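Long-range contact in uncharacterized protein (Archaeoglobus fulgidus, PDB 3LOT), which probably cleaves 3-keto-5-aminohexanoate or a related beta-keto acid as a zinc-dependent enzyme with a TIM-barrel fold: residues E174-G179 / Q200-I205. Residues are numbered along the deposited sequence; the frame is centred on the assembly and turned at random. Where two conformers were deposited one is given.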
ATOM      1  N   GLU D 174     -16.256  14.927  -6.935  0.60 13.80           N
ATOM      2  CA  GLU D 174     -16.045  14.733  -5.514  0.60 13.37           C
ATOM      3  C   GLU D 174     -16.088  13.237  -5.286  0.60 12.68           C
ATOM      4  O   GLU D 174     -17.048  12.574  -5.727  0.60 11.56           O
ATOM      5  CB  GLU D 174     -17.140  15.421  -4.707  0.60 14.13           C
ATOM      6  CG  GLU D 174     -17.522  16.827  -5.201  0.60 15.87           C
ATOM      7  CD  GLU D 174     -16.383  17.830  -5.173  0.60 18.08           C
ATOM      8  OE1 GLU D 174     -15.398  17.628  -4.425  0.60 20.30           O
ATOM      9  OE2 GLU D 174     -16.475  18.832  -5.923  0.60 21.63           O
ATOM     10  N   CYS D 175     -15.027  12.714  -4.689  1.00 11.36           N
ATOM     11  CA  CYS D 175     -14.939  11.318  -4.344  1.00 13.02           C
ATOM     12  C   CYS D 175     -14.702  11.098  -2.853  1.00 12.26           C
ATOM     13  O   CYS D 175     -13.726  11.582  -2.307  1.00 12.84           O
ATOM     14  CB  CYS D 175     -13.805  10.639  -5.094  1.00 12.81           C
ATOM     15  SG  CYS D 175     -14.018  10.708  -6.924  1.00 16.03           S
ATOM     16  N   TYR D 176     -15.598  10.330  -2.241  1.00 12.42           N
ATOM     17  CA  TYR D 176     -15.598  10.076  -0.794  1.00 13.24           C
ATOM     18  C   TYR D 176     -15.192   8.645  -0.433  1.00 13.92           C
ATOM     19  O   TYR D 176     -15.267   8.253   0.752  1.00 13.82           O
ATOM     20  CB  TYR D 176     -16.983  10.314  -0.183  1.00 13.65           C
ATOM     21  CG  TYR D 176     -17.541  11.710  -0.292  1.00 15.36           C
ATOM     22  CD1 TYR D 176     -18.075  12.164  -1.489  1.00 15.44           C
ATOM     23  CD2 TYR D 176     -17.604  12.537   0.819  1.00 16.50           C
ATOM     24  CE1 TYR D 176     -18.639  13.444  -1.600  1.00 19.15           C
ATOM     25  CE2 TYR D 176     -18.140  13.812   0.733  1.00 20.75           C
ATOM     26  CZ  TYR D 176     -18.667  14.261  -0.481  1.00 19.97           C
ATOM     27  OH  TYR D 176     -19.180  15.530  -0.571  1.00 22.78           O
ATOM     28  N   ASP D 177     -14.822   7.844  -1.444  1.00 13.44           N
ATOM     29  CA  ASP D 177     -14.457   6.443  -1.225  1.00 13.36           C
ATOM     30  C   ASP D 177     -13.782   5.897  -2.503  1.00 12.77           C
ATOM     31  O   ASP D 177     -13.862   6.497  -3.583  1.00 11.67           O
ATOM     32  CB  ASP D 177     -15.720   5.617  -0.938  1.00 13.51           C
ATOM     33  CG  ASP D 177     -15.510   4.515   0.068  1.00 13.84           C
ATOM     34  OD1 ASP D 177     -14.372   3.999   0.274  1.00 15.79           O
ATOM     35  OD2 ASP D 177     -16.546   4.133   0.667  1.00 19.77           O
ATOM     36  N   ILE D 178     -13.144   4.750  -2.356  1.00 13.62           N
ATOM     37  CA  ILE D 178     -12.457   4.072  -3.457  1.00 12.95           C
ATOM     38  C   ILE D 178     -13.448   3.722  -4.560  1.00 13.14           C
ATOM     39  O   ILE D 178     -13.147   3.884  -5.747  1.00 12.73           O
ATOM     40  CB  ILE D 178     -11.695   2.849  -2.966  1.00 12.70           C
ATOM     41  CG1 ILE D 178     -10.685   3.267  -1.868  1.00 13.78           C
ATOM     42  CG2 ILE D 178     -11.003   2.107  -4.156  1.00 12.76           C
ATOM     43  CD1 ILE D 178      -9.718   4.346  -2.319  1.00 12.08           C
ATOM     44  N   GLY D 179     -14.620   3.211  -4.196  1.00 13.41           N
ATOM     45  CA  GLY D 179     -15.633   2.850  -5.195  1.00 13.96           C
ATOM     46  C   GLY D 179     -16.036   4.003  -6.090  1.00 13.63           C
ATOM     47  O   GLY D 179     -16.450   3.822  -7.231  1.00 13.59           O
ATOM     48  N   GLN D 200     -11.620  15.643  -6.399  1.00 14.15           N
ATOM     49  CA  GLN D 200     -11.377  16.035  -5.054  1.00 14.63           C
ATOM     50  C   GLN D 200     -11.650  14.855  -4.125  1.00 14.88           C
ATOM     51  O   GLN D 200     -12.697  14.210  -4.190  1.00 16.42           O
ATOM     52  CB  GLN D 200     -12.244  17.209  -4.735  1.00 15.11           C
ATOM     53  CG  GLN D 200     -12.099  17.754  -3.325  1.00 17.44           C
ATOM     54  CD  GLN D 200     -12.137  19.243  -3.357  1.00 21.78           C
ATOM     55  OE1 GLN D 200     -11.147  19.894  -3.086  1.00 18.68           O
ATOM     56  NE2 GLN D 200     -13.273  19.794  -3.782  1.00 28.79           N
ATOM     57  N   PHE D 201     -10.681  14.556  -3.299  1.00 13.45           N
ATOM     58  CA  PHE D 201     -10.758  13.423  -2.415  1.00 13.25           C
ATOM     59  C   PHE D 201     -11.222  13.974  -1.071  1.00 13.08           C
ATOM     60  O   PHE D 201     -10.602  14.919  -0.574  1.00 14.25           O
ATOM     61  CB  PHE D 201      -9.388  12.796  -2.269  1.00 13.22           C
ATOM     62  CG  PHE D 201      -8.771  12.306  -3.566  1.00 14.72           C
ATOM     63  CD1 PHE D 201      -9.527  11.752  -4.565  1.00 13.61           C
ATOM     64  CD2 PHE D 201      -7.387  12.321  -3.724  1.00 15.04           C
ATOM     65  CE1 PHE D 201      -8.918  11.246  -5.708  1.00 14.05           C
ATOM     66  CE2 PHE D 201      -6.798  11.826  -4.881  1.00 14.45           C
ATOM     67  CZ  PHE D 201      -7.568  11.306  -5.867  1.00 13.75           C
ATOM     68  N   ILE D 202     -12.330  13.453  -0.532  1.00 12.16           N
ATOM     69  CA  ILE D 202     -12.927  13.966   0.716  1.00 12.12           C
ATOM     70  C   ILE D 202     -12.860  12.896   1.808  1.00 11.93           C
ATOM     71  O   ILE D 202     -13.425  11.796   1.682  1.00 12.38           O
ATOM     72  CB  ILE D 202     -14.357  14.443   0.516  1.00 13.32           C
ATOM     73  CG1 ILE D 202     -14.399  15.472  -0.666  1.00 14.99           C
ATOM     74  CG2 ILE D 202     -14.906  15.083   1.811  1.00 11.54           C
ATOM     75  CD1 ILE D 202     -15.688  16.321  -0.764  1.00 17.47           C
ATOM     76  N   HIS D 203     -12.166  13.227   2.877  1.00 11.37           N
ATOM     77  CA  HIS D 203     -11.824  12.252   3.923  1.00 11.30           C
ATOM     78  C   HIS D 203     -12.486  12.615   5.225  1.00 12.13           C
ATOM     79  O   HIS D 203     -12.380  13.756   5.679  1.00 12.87           O
ATOM     80  CB  HIS D 203     -10.284  12.193   4.072  1.00 11.08           C
ATOM     81  CG  HIS D 203      -9.602  11.502   2.918  1.00 10.63           C
ATOM     82  ND1 HIS D 203      -9.198  10.181   2.969  1.00  8.12           N
ATOM     83  CD2 HIS D 203      -9.292  11.939   1.674  1.00 10.48           C
ATOM     84  CE1 HIS D 203      -8.652   9.843   1.815  1.00  9.99           C
ATOM     85  NE2 HIS D 203      -8.715  10.887   1.000  1.00 13.05           N
ATOM     86  N   GLY D 204     -13.143  11.638   5.830  1.00 11.90           N
ATOM     87  CA  GLY D 204     -13.634  11.738   7.184  1.00 11.87           C
ATOM     88  C   GLY D 204     -15.143  11.838   7.323  1.00 11.39           C
ATOM     89  O   GLY D 204     -15.625  12.158   8.385  1.00 12.22           O
ATOM     90  N   ILE D 205     -15.906  11.627   6.267  1.00 11.95           N
ATOM     91  CA  ILE D 205     -17.356  11.619   6.370  1.00 11.89           C
ATOM     92  C   ILE D 205     -17.817  10.250   6.893  1.00 12.46           C
ATOM     93  O   ILE D 205     -17.280   9.198   6.499  1.00 11.38           O
ATOM     94  CB  ILE D 205     -18.062  11.946   5.027  1.00 11.63           C
ATOM     95  CG1 ILE D 205     -17.663  13.338   4.534  1.00 12.97           C
ATOM     96  CG2 ILE D 205     -19.590  11.839   5.166  1.00 13.16           C
ATOM     97  CD1 ILE D 205     -17.906  14.453   5.479  1.00 13.24           C
TER
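Cys175 and Gln200 are joined by a backbone bond, Cys175 N to Gln200 O, at 2.8 Å. Cys175 O accepts from Ile202 N, two residues beyond Gln200, at 2.9 Å. These bonds pair strands 170-175 and 197-203 in parallel, as neighbours in the TIM barrel. Helix 178-189 makes the crossover of this beta-alpha-beta unit.

On the Glu174 side of the sheet, the side chains of Glu174 and Gln200 run side by side. In the Glu174 conformer given, Gln200 NE2 donates to Glu174 OE1 at 3.1 Å, and the N-H...O angle of 167° makes the bond nearly straight. The carboxylate uses its syn lone pair, and the oxygen lies in the amide plane. The bend of Glu174 at chi2 (-61°) brings its carboxylate closer to Gln200. Gln200 OE1 is bonded to Ser235 on strand 232-238, so the amide is held at both ends and bridges three strands. With an alanine here instead of Gln200, Glu174 OE1 would probably lose this donor and Ser235 its amide partner. The Glu174 side chain lies about 5 Å from that of the zinc ligand His50. Glu172 OE1 lies close to Glu174 OE2.

Further along, Tyr176 packs on Ile202. Ile202 CB sits over one ring face, 4.1 Å from the centroid, in a CH-pi contact. Ile202 CG1 is anti to its carbonyl carbon (chi1 -53°), and the extended chain carries CD1 along the ring to its phenol end, 3.6 Å from Tyr176 CZ. Ile205 meets the same ring in its plane, with CG1 3.8 Å from Tyr176 CD2.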